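Local coordinates for halogenase PltM (Pseudomonas fluorescens, PDB 6BZN), which halogenates phenolic substrates as a flavin-dependent halogenase, with chlorinating, brominating and iodinating activity, at residues L50-Q56 against A156-I162; N22-I28 against V184-I190; D191-S197 against P340-G344. All coordinates share one frame; numbering follows the deposited sequence. Where two conformers were deposited one is given.

Contact 1. Residues L50-Q56 against A156-I162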
loop_
_atom_site.group_PDB
_atom_site.type_symbol
_atom_site.label_atom_id
_atom_site.label_comp_id
_atom_site.label_asym_id
_atom_site.label_seq_id
_atom_site.Cartn_x
_atom_site.Cartn_y
_atom_site.Cartn_z
ATOM N N LEU A 50 -13.300 7.900 -20.097
ATOM C CA LEU A 50 -13.635 9.140 -19.417
ATOM C C LEU A 50 -13.342 8.975 -17.936
ATOM O O LEU A 50 -13.909 8.081 -17.277
ATOM C CB LEU A 50 -15.109 9.489 -19.588
ATOM C CG LEU A 50 -15.571 10.765 -18.864
ATOM C CD1 LEU A 50 -14.775 11.984 -19.336
ATOM C CD2 LEU A 50 -17.065 10.967 -19.069
ATOM N N ILE A 51 -12.458 9.831 -17.427
ATOM C CA ILE A 51 -12.135 9.874 -16.018
ATOM C C ILE A 51 -12.892 11.028 -15.370
ATOM O O ILE A 51 -12.769 12.173 -15.814
ATOM C CB ILE A 51 -10.618 10.051 -15.804
ATOM C CG1 ILE A 51 -9.861 8.900 -16.461
ATOM C CG2 ILE A 51 -10.281 10.137 -14.324
ATOM C CD1 ILE A 51 -8.362 9.092 -16.483
ATOM N N LEU A 52 -13.644 10.725 -14.318
ATOM C CA LEU A 52 -14.445 11.713 -13.578
ATOM C C LEU A 52 -13.918 11.850 -12.179
ATOM O O LEU A 52 -13.661 10.846 -11.547
ATOM C CB LEU A 52 -15.888 11.235 -13.479
ATOM C CG LEU A 52 -16.624 11.049 -14.796
ATOM C CD1 LEU A 52 -18.012 10.479 -14.532
ATOM C CD2 LEU A 52 -16.697 12.356 -15.584
ATOM N N ASP A 53 -13.764 13.076 -11.679
ATOM C CA ASP A 53 -13.360 13.279 -10.286
ATOM C C ASP A 53 -14.056 14.500 -9.710
ATOM O O ASP A 53 -14.113 15.544 -10.372
ATOM C CB ASP A 53 -11.840 13.474 -10.185
ATOM C CG ASP A 53 -11.288 13.161 -8.780
ATOM O OD1 ASP A 53 -12.022 13.321 -7.770
ATOM O OD2 ASP A 53 -10.108 12.740 -8.692
ATOM N N SER A 54 -14.547 14.376 -8.479
ATOM C CA SER A 54 -15.148 15.516 -7.776
ATOM C C SER A 54 -14.076 16.476 -7.277
ATOM O O SER A 54 -14.340 17.661 -7.069
ATOM C CB SER A 54 -16.040 15.064 -6.618
ATOM O OG SER A 54 -15.293 14.320 -5.675
ATOM N N ALA A 55 -12.864 15.963 -7.079
ATOM C CA ALA A 55 -11.743 16.788 -6.647
ATOM C C ALA A 55 -11.019 17.346 -7.872
ATOM O O ALA A 55 -11.420 17.101 -9.018
ATOM C CB ALA A 55 -10.798 15.956 -5.798
ATOM N N GLN A 56 -9.955 18.101 -7.621
ATOM C CA GLN A 56 -9.074 18.544 -8.685
ATOM C C GLN A 56 -7.607 18.495 -8.289
ATOM O O GLN A 56 -7.274 18.529 -7.116
ATOM C CB GLN A 56 -9.467 19.936 -9.184
ATOM C CG GLN A 56 -9.549 21.042 -8.155
ATOM C CD GLN A 56 -10.363 22.225 -8.676
ATOM O OE1 GLN A 56 -10.344 22.530 -9.879
ATOM N NE2 GLN A 56 -11.105 22.876 -7.785
ATOM N N ALA A 156 -7.160 9.539 -22.928
ATOM C CA ALA A 156 -8.220 9.505 -21.930
ATOM C C ALA A 156 -8.764 10.923 -21.736
ATOM O O ALA A 156 -7.990 11.884 -21.706
ATOM C CB ALA A 156 -7.707 8.947 -20.607
ATOM N N GLU A 157 -10.087 11.060 -21.679
ATOM C CA GLU A 157 -10.717 12.330 -21.318
ATOM C C GLU A 157 -10.859 12.393 -19.807
ATOM O O GLU A 157 -11.072 11.368 -19.163
ATOM C CB GLU A 157 -12.079 12.489 -21.993
ATOM C CG GLU A 157 -12.764 13.825 -21.715
ATOM C CD GLU A 157 -14.142 13.956 -22.358
ATOM O OE1 GLU A 157 -14.393 13.257 -23.384
ATOM O OE2 GLU A 157 -14.953 14.769 -21.820
ATOM N N SER A 158 -10.739 13.599 -19.260
ATOM C CA SER A 158 -10.830 13.838 -17.821
ATOM C C SER A 158 -11.704 15.058 -17.566
ATOM O O SER A 158 -11.531 16.076 -18.234
ATOM C CB SER A 158 -9.449 14.089 -17.238
ATOM O OG SER A 158 -9.537 14.533 -15.899
ATOM N N ARG A 159 -12.640 14.932 -16.629
ATOM C CA ARG A 159 -13.419 16.056 -16.112
ATOM C C ARG A 159 -13.217 16.074 -14.609
ATOM O O ARG A 159 -13.570 15.106 -13.912
ATOM C CB ARG A 159 -14.900 15.923 -16.443
ATOM C CG ARG A 159 -15.170 15.753 -17.920
ATOM C CD ARG A 159 -16.653 15.797 -18.250
ATOM N NE ARG A 159 -16.909 15.179 -19.550
ATOM C CZ ARG A 159 -18.099 15.088 -20.144
ATOM N NH1 ARG A 159 -19.189 15.588 -19.577
ATOM N NH2 ARG A 159 -18.187 14.483 -21.323
ATOM N N GLN A 160 -12.641 17.182 -14.147
ATOM C CA GLN A 160 -12.343 17.456 -12.748
ATOM C C GLN A 160 -13.419 18.333 -12.141
ATOM O O GLN A 160 -14.186 18.976 -12.864
ATOM C CB GLN A 160 -11.027 18.227 -12.654
ATOM C CG GLN A 160 -9.849 17.551 -13.319
ATOM C CD GLN A 160 -9.044 16.746 -12.332
ATOM O OE1 GLN A 160 -8.232 17.306 -11.604
ATOM N NE2 GLN A 160 -9.270 15.435 -12.289
ATOM N N ASN A 161 -13.459 18.368 -10.811
ATOM C CA ASN A 161 -14.375 19.252 -10.082
ATOM C C ASN A 161 -15.852 19.072 -10.472
ATOM O O ASN A 161 -16.609 20.037 -10.512
ATOM C CB ASN A 161 -13.924 20.716 -10.262
ATOM C CG ASN A 161 -14.456 21.625 -9.182
ATOM O OD1 ASN A 161 -14.684 21.195 -8.054
ATOM N ND2 ASN A 161 -14.645 22.898 -9.517
ATOM N N ILE A 162 -16.240 17.833 -10.785
ATOM C CA ILE A 162 -17.619 17.531 -11.217
ATOM C C ILE A 162 -18.415 16.975 -10.055
ATOM O O ILE A 162 -17.865 16.662 -9.006
ATOM C CB ILE A 162 -17.712 16.602 -12.468
ATOM C CG1 ILE A 162 -16.936 15.286 -12.318
ATOM C CG2 ILE A 162 -17.238 17.335 -13.709
ATOM C CD1 ILE A 162 -17.527 14.301 -11.332
HETATM O O HOH W 1 -17.157 18.693 -6.987
#

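Contact 2. Residues N22-I28 against V184-I190. With CA (calcium ion), chain E.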
loop_
_atom_site.group_PDB
_atom_site.type_symbol
_atom_site.label_atom_id
_atom_site.label_comp_id
_atom_site.label_asym_id
_atom_site.label_seq_id
_atom_site.Cartn_x
_atom_site.Cartn_y
_atom_site.Cartn_z
ATOM N N ASN A 22 -23.854 4.698 -26.248
ATOM C CA ASN A 22 -22.592 4.706 -25.434
ATOM C C ASN A 22 -21.580 5.673 -26.022
ATOM O O ASN A 22 -20.980 5.366 -27.050
ATOM C CB ASN A 22 -21.941 3.303 -25.366
ATOM C CG ASN A 22 -22.557 2.391 -24.306
ATOM O OD1 ASN A 22 -23.446 2.783 -23.556
ATOM N ND2 ASN A 22 -22.062 1.153 -24.239
ATOM N N GLN A 23 -21.375 6.826 -25.385
ATOM C CA GLN A 23 -20.296 7.710 -25.834
ATOM C C GLN A 23 -18.884 7.268 -25.419
ATOM O O GLN A 23 -17.947 7.666 -26.085
ATOM C CB GLN A 23 -20.526 9.215 -25.589
ATOM C CG GLN A 23 -21.184 9.733 -24.311
ATOM C CD GLN A 23 -21.449 11.234 -24.441
ATOM O OE1 GLN A 23 -22.456 11.756 -23.951
ATOM N NE2 GLN A 23 -20.556 11.931 -25.143
ATOM N N TYR A 24 -18.728 6.440 -24.378
ATOM C CA TYR A 24 -17.405 5.906 -24.005
ATOM C C TYR A 24 -17.414 4.382 -23.883
ATOM O O TYR A 24 -18.474 3.764 -23.810
ATOM C CB TYR A 24 -16.901 6.540 -22.696
ATOM C CG TYR A 24 -16.826 8.036 -22.777
ATOM C CD1 TYR A 24 -15.675 8.678 -23.235
ATOM C CD2 TYR A 24 -17.933 8.812 -22.448
ATOM C CE1 TYR A 24 -15.622 10.058 -23.342
ATOM C CE2 TYR A 24 -17.895 10.189 -22.553
ATOM C CZ TYR A 24 -16.741 10.809 -22.988
ATOM O OH TYR A 24 -16.725 12.182 -23.078
ATOM N N ASP A 25 -16.229 3.780 -23.889
ATOM C CA ASP A 25 -16.098 2.359 -23.541
ATOM C C ASP A 25 -16.135 2.186 -22.030
ATOM O O ASP A 25 -16.880 1.360 -21.518
ATOM C CB ASP A 25 -14.811 1.762 -24.101
ATOM C CG ASP A 25 -14.823 1.692 -25.615
ATOM O OD1 ASP A 25 -15.607 0.890 -26.154
ATOM O OD2 ASP A 25 -14.077 2.466 -26.245
ATOM N N VAL A 26 -15.333 2.989 -21.326
ATOM C CA VAL A 26 -15.188 2.897 -19.878
ATOM C C VAL A 26 -15.232 4.280 -19.216
ATOM O O VAL A 26 -14.601 5.228 -19.691
ATOM C CB VAL A 26 -13.865 2.194 -19.489
ATOM C CG1 VAL A 26 -13.777 1.981 -17.981
ATOM C CG2 VAL A 26 -13.729 0.863 -20.208
ATOM N N ILE A 27 -15.983 4.376 -18.125
ATOM C CA ILE A 27 -15.924 5.509 -17.212
ATOM C C ILE A 27 -15.131 5.073 -15.983
ATOM O O ILE A 27 -15.323 3.960 -15.454
ATOM C CB ILE A 27 -17.329 6.017 -16.841
ATOM C CG1 ILE A 27 -17.941 6.725 -18.051
ATOM C CG2 ILE A 27 -17.283 6.993 -15.672
ATOM C CD1 ILE A 27 -19.446 6.880 -17.996
ATOM N N ILE A 28 -14.223 5.939 -15.546
ATOM C CA ILE A 28 -13.398 5.702 -14.368
ATOM C C ILE A 28 -13.688 6.815 -13.367
ATOM O O ILE A 28 -13.549 7.983 -13.704
ATOM C CB ILE A 28 -11.901 5.703 -14.712
ATOM C CG1 ILE A 28 -11.586 4.566 -15.689
ATOM C CG2 ILE A 28 -11.049 5.503 -13.457
ATOM C CD1 ILE A 28 -10.194 4.615 -16.265
ATOM N N VAL A 184 -23.506 11.003 -19.317
ATOM C CA VAL A 184 -22.521 10.268 -20.114
ATOM C C VAL A 184 -22.789 8.783 -19.973
ATOM O O VAL A 184 -23.270 8.341 -18.936
ATOM C CB VAL A 184 -21.067 10.635 -19.746
ATOM C CG1 VAL A 184 -20.791 12.082 -20.149
ATOM C CG2 VAL A 184 -20.776 10.419 -18.265
ATOM N N LYS A 185 -22.490 8.036 -21.032
ATOM C CA LYS A 185 -22.801 6.618 -21.110
ATOM C C LYS A 185 -21.545 5.815 -21.438
ATOM O O LYS A 185 -20.658 6.288 -22.154
ATOM C CB LYS A 185 -23.890 6.353 -22.156
ATOM C CG LYS A 185 -25.225 7.048 -21.883
ATOM C CD LYS A 185 -26.249 6.775 -22.988
ATOM C CE LYS A 185 -26.684 5.309 -22.996
ATOM N NZ LYS A 185 -27.966 5.052 -23.726
ATOM N N ALA A 186 -21.463 4.607 -20.891
ATOM C CA ALA A 186 -20.362 3.709 -21.182
ATOM C C ALA A 186 -20.771 2.249 -21.087
ATOM O O ALA A 186 -21.870 1.921 -20.608
ATOM C CB ALA A 186 -19.187 3.985 -20.260
ATOM N N ALA A 187 -19.890 1.382 -21.562
ATOM C CA ALA A 187 -20.105 -0.054 -21.424
ATOM C C ALA A 187 -19.814 -0.559 -20.008
ATOM O O ALA A 187 -20.350 -1.600 -19.609
ATOM C CB ALA A 187 -19.268 -0.821 -22.433
ATOM N N PHE A 188 -18.978 0.164 -19.259
ATOM C CA PHE A 188 -18.405 -0.350 -18.006
ATOM C C PHE A 188 -17.925 0.813 -17.141
ATOM O O PHE A 188 -17.471 1.840 -17.672
ATOM C CB PHE A 188 -17.218 -1.239 -18.343
ATOM C CG PHE A 188 -16.786 -2.180 -17.244
ATOM C CD1 PHE A 188 -17.554 -3.284 -16.915
ATOM C CD2 PHE A 188 -15.565 -2.006 -16.600
ATOM C CE1 PHE A 188 -17.142 -4.184 -15.940
ATOM C CE2 PHE A 188 -15.132 -2.906 -15.636
ATOM C CZ PHE A 188 -15.922 -3.995 -15.299
ATOM N N ILE A 189 -18.027 0.652 -15.828
ATOM C CA ILE A 189 -17.572 1.692 -14.890
ATOM C C ILE A 189 -16.581 1.093 -13.884
ATOM O O ILE A 189 -16.822 0.034 -13.318
ATOM C CB ILE A 189 -18.752 2.446 -14.222
ATOM C CG1 ILE A 189 -18.242 3.621 -13.383
ATOM C CG2 ILE A 189 -19.646 1.551 -13.365
ATOM C CD1 ILE A 189 -19.293 4.705 -13.176
ATOM N N ILE A 190 -15.448 1.766 -13.715
ATOM C CA ILE A 190 -14.422 1.363 -12.751
ATOM C C ILE A 190 -14.379 2.399 -11.640
ATOM O O ILE A 190 -14.189 3.582 -11.906
ATOM C CB ILE A 190 -13.044 1.239 -13.417
ATOM C CG1 ILE A 190 -13.103 0.139 -14.468
ATOM C CG2 ILE A 190 -11.952 0.919 -12.391
ATOM C CD1 ILE A 190 -11.908 0.100 -15.391
HETATM CA CA CA E . -14.972 2.097 -28.353
HETATM O O HOH W 2 -16.865 3.180 -27.496
#

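Contact 3. Residues D191-S197 against P340-G344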
loop_
_atom_site.group_PDB
_atom_site.type_symbol
_atom_site.label_atom_id
_atom_site.label_comp_id
_atom_site.label_asym_id
_atom_site.label_seq_id
_atom_site.Cartn_x
_atom_site.Cartn_y
_atom_site.Cartn_z
ATOM N N ASP A 191 -14.568 1.954 -10.403
ATOM C CA ASP A 191 -14.457 2.832 -9.258
ATOM C C ASP A 191 -13.018 2.826 -8.750
ATOM O O ASP A 191 -12.587 1.881 -8.064
ATOM C CB ASP A 191 -15.401 2.428 -8.130
ATOM C CG ASP A 191 -15.565 3.522 -7.082
ATOM O OD1 ASP A 191 -14.647 4.361 -6.900
ATOM O OD2 ASP A 191 -16.645 3.553 -6.446
ATOM N N ALA A 192 -12.307 3.904 -9.055
ATOM C CA ALA A 192 -10.918 4.092 -8.656
ATOM C C ALA A 192 -10.816 5.123 -7.535
ATOM O O ALA A 192 -9.746 5.677 -7.295
ATOM C CB ALA A 192 -10.095 4.531 -9.866
ATOM N N ALA A 193 -11.919 5.378 -6.844
ATOM C CA ALA A 193 -11.924 6.298 -5.707
ATOM C C ALA A 193 -11.493 5.543 -4.428
ATOM O O ALA A 193 -11.118 4.391 -4.475
ATOM C CB ALA A 193 -13.304 6.908 -5.551
ATOM N N ALA A 194 -11.541 6.184 -3.274
ATOM C CA ALA A 194 -11.025 5.536 -2.058
ATOM C C ALA A 194 -12.180 5.251 -1.105
ATOM O O ALA A 194 -13.112 4.523 -1.500
ATOM C CB ALA A 194 -9.903 6.363 -1.434
ATOM N N GLN A 195 -12.156 5.813 0.113
ATOM C CA GLN A 195 -13.246 5.600 1.060
ATOM C C GLN A 195 -14.555 6.235 0.559
ATOM O O GLN A 195 -15.627 5.790 0.962
ATOM C CB GLN A 195 -12.902 6.072 2.493
ATOM C CG GLN A 195 -13.668 5.270 3.550
ATOM C CD GLN A 195 -13.361 5.645 4.996
ATOM O OE1 GLN A 195 -12.239 5.461 5.482
ATOM N NE2 GLN A 195 -14.376 6.134 5.706
ATOM N N GLY A 196 -14.459 7.230 -0.337
ATOM C CA GLY A 196 -15.635 7.850 -0.970
ATOM C C GLY A 196 -16.194 7.178 -2.223
ATOM O O GLY A 196 -16.933 7.800 -2.978
ATOM N N SER A 197 -15.854 5.913 -2.448
ATOM C CA SER A 197 -16.416 5.118 -3.553
ATOM C C SER A 197 -17.960 5.253 -3.652
ATOM O O SER A 197 -18.674 4.701 -2.812
ATOM C CB SER A 197 -16.026 3.649 -3.359
ATOM O OG SER A 197 -16.796 2.776 -4.173
ATOM N N PRO A 340 -9.112 -1.741 -5.663
ATOM C CA PRO A 340 -8.923 -2.095 -4.244
ATOM C C PRO A 340 -9.260 -1.046 -3.206
ATOM O O PRO A 340 -9.936 -1.390 -2.246
ATOM C CB PRO A 340 -7.451 -2.484 -4.183
ATOM C CG PRO A 340 -7.251 -3.134 -5.510
ATOM C CD PRO A 340 -7.990 -2.242 -6.474
ATOM N N GLN A 341 -8.860 0.210 -3.377
ATOM C CA GLN A 341 -9.224 1.238 -2.378
ATOM C C GLN A 341 -10.736 1.391 -2.174
ATOM O O GLN A 341 -11.192 1.643 -1.050
ATOM C CB GLN A 341 -8.649 2.609 -2.737
ATOM C CG GLN A 341 -7.157 2.735 -2.583
ATOM C CD GLN A 341 -6.700 2.822 -1.128
ATOM O OE1 GLN A 341 -5.904 1.995 -0.678
ATOM N NE2 GLN A 341 -7.169 3.843 -0.399
ATOM N N ALA A 342 -11.497 1.260 -3.258
ATOM C CA ALA A 342 -12.949 1.291 -3.183
ATOM C C ALA A 342 -13.539 0.022 -2.537
ATOM O O ALA A 342 -14.682 0.044 -2.096
ATOM C CB ALA A 342 -13.535 1.508 -4.564
ATOM N N THR A 343 -12.769 -1.067 -2.507
ATOM C CA THR A 343 -13.212 -2.376 -2.020
ATOM C C THR A 343 -12.873 -2.621 -0.570
ATOM O O THR A 343 -13.726 -3.050 0.222
ATOM C CB THR A 343 -12.534 -3.499 -2.847
ATOM O OG1 THR A 343 -12.824 -3.291 -4.229
ATOM C CG2 THR A 343 -13.028 -4.859 -2.454
ATOM N N GLY A 344 -11.608 -2.391 -0.224
ATOM C CA GLY A 344 -11.147 -2.660 1.117
ATOM C C GLY A 344 -9.853 -1.965 1.449
ATOM O O GLY A 344 -9.037 -1.723 0.565
HETATM O O HOH W 3 -10.563 2.284 -5.767
#

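Contact 1. Residues L50-Q56 against A156-I162
Leu50 lies alongside the Glu157 side chain, pointing the same way. Leu50 CD1 rests on the aliphatic stem of the glutamate, 3.6 Å from Glu157 CG, and sits 3.8 Å from Arg159 NE. With CG anti to the backbone N (chi1 178°), the leucine leans over the neighbouring strand, its CD2 over one face of the Arg159 guanidinium. That group forms a salt bridge within its own strand, Arg159 NE to Glu157 OE2 at 3.0 Å, and Tyr24 OH bonds to Glu157 OE1 and to Arg159 NH2. On the face of Ile51 and Ser158, Ile51 CD1 meets Ala156 CB at 4.2 Å. The backbones run parallel: Ile51 N donates to Glu157 O at 2.7 Å, and Arg159 N to Ile51 O. Asn161 N reaches Ala55 O at 3.0 Å from above the carbonyl plane. The amides of Gln56 and Asn161 stack, their planes 26° apart. Asp53, an FAD-binding residue, forms an Asx turn: its OD1 takes Ala55 N at 2.9 Å. Its OD2 bonds to Ser31 and forms a salt bridge with Arg59. Strand 157-159 is the edge of the parallel sheet, beside 49-52. Helix 140-153 packs on Ile51 and Ser158. Strand 181-186 covers Leu50, strand 173-178 covers Leu52, and both reach Arg159.

Contact 2. Residues N22-I28 against V184-I190
Ile27 packs against Val184, Ala186 and Ile189. From its CB, two branches diverge. CG2 goes to Ile189, 3.9 Å from Ile189 CD1. CG1 stands anti to the carbonyl carbon (chi1 -72°) and lies over the methyl of Ala186. The chain then runs on to CD1, which touches both Ala186 CB at 3.7 Å and Val184 CG2 at 3.8 Å. An alanine here would keep only CB, and the methyls of Ala186, Val184 and Ile189 would probably be left facing a gap. On the opposite face, that of Val26 and Ile190, Val26 CG1 meets Ile190 CD1 at 3.7 Å.

The backbones pair in parallel: Ile27 N donates to Phe188 O, and Ile190 N to Ile27 O at 2.8 Å. Strand 24-29 leads into a glycine-rich turn and helix 33-44, consistent with the dinucleotide-binding Rossmann motif of flavoproteins. Ile33 and Ala34, at the start of that helix, bind FAD.

At Asp25 and Ala187 both segments turn a corner. Tyr24 N donates to Lys185 O, which also lies at the edge of the Tyr24 ring. Asp25 CB points away from segment 184-190, and both carboxylate oxygens bind a calcium ion, OD1 at 2.6 Å and OD2 at 2.3 Å. A water is a further ligand of the calcium ion, and Asp25 OD2 also accepts from the backbone N of Asn48.

Contact 3. Residues D191-S197 against P340-G344
Gln341 meets the loop first. Its CB lies 3.5 Å from Ala193 O, and its chain bends at chi2 (-74°), which brings NE2 back over the methyl of Ala194, 3.9 Å from Ala194 CB. Gln341 binds FAD, and its backbone O accepts from Tyr326 OH. Ala342 follows and has the larger share of the helix side of the contact. Its CB is tight against Ser197 CB at 3.5 Å and lies 3.8 Å from Asp191 CG. No direct hydrogen bond joins the two segments. A water does so instead: it accepts from Ala342 N at 2.9 Å and donates to the backbone O atoms of Asp191 and Ala193. The carbonyl of Ala342 accepts from Arg206. Thr343 N and Gly344 N both donate to Pro340 O.

The loop has its own braces. Asp191 OD1 takes Ala193 N at 2.9 Å in an Asx turn. A type I turn from Ala194 to Ser197 carries Gly196, which binds FAD. Ser197 is the N-cap residue of helix 198-203, which the loop links to strand 188-191. Helix 340-343 follows strand 336-338, the neighbour of 188-191 in the parallel sheet, with helices 352-374 and 383-406 against Pro340 and, for the latter, Thr343.

Contacts 1 and 2 share the parallel sheet, where strands 49-52 and 24-29 are neighbours; contact 2 also reaches strand 181-186 of another sheet. They touch directly, with Leu50 O bonded to Ile28 N. Contact 2 is the more buried and is built largely from branched aliphatic side chains, with a calcium site at its outer end. Contact 1 is partly exposed at the sheet edge, and it has stacked amides across it and a salt bridge along strand 157-159. Contact 3 lies past the end of strand 188-191, nearer the centre of the chain, and meets contact 2 where Ile28 packs on Ala192. It joins loop to helix through methyl packing and a water. Contacts 1 and 3 both hold FAD-binding residues.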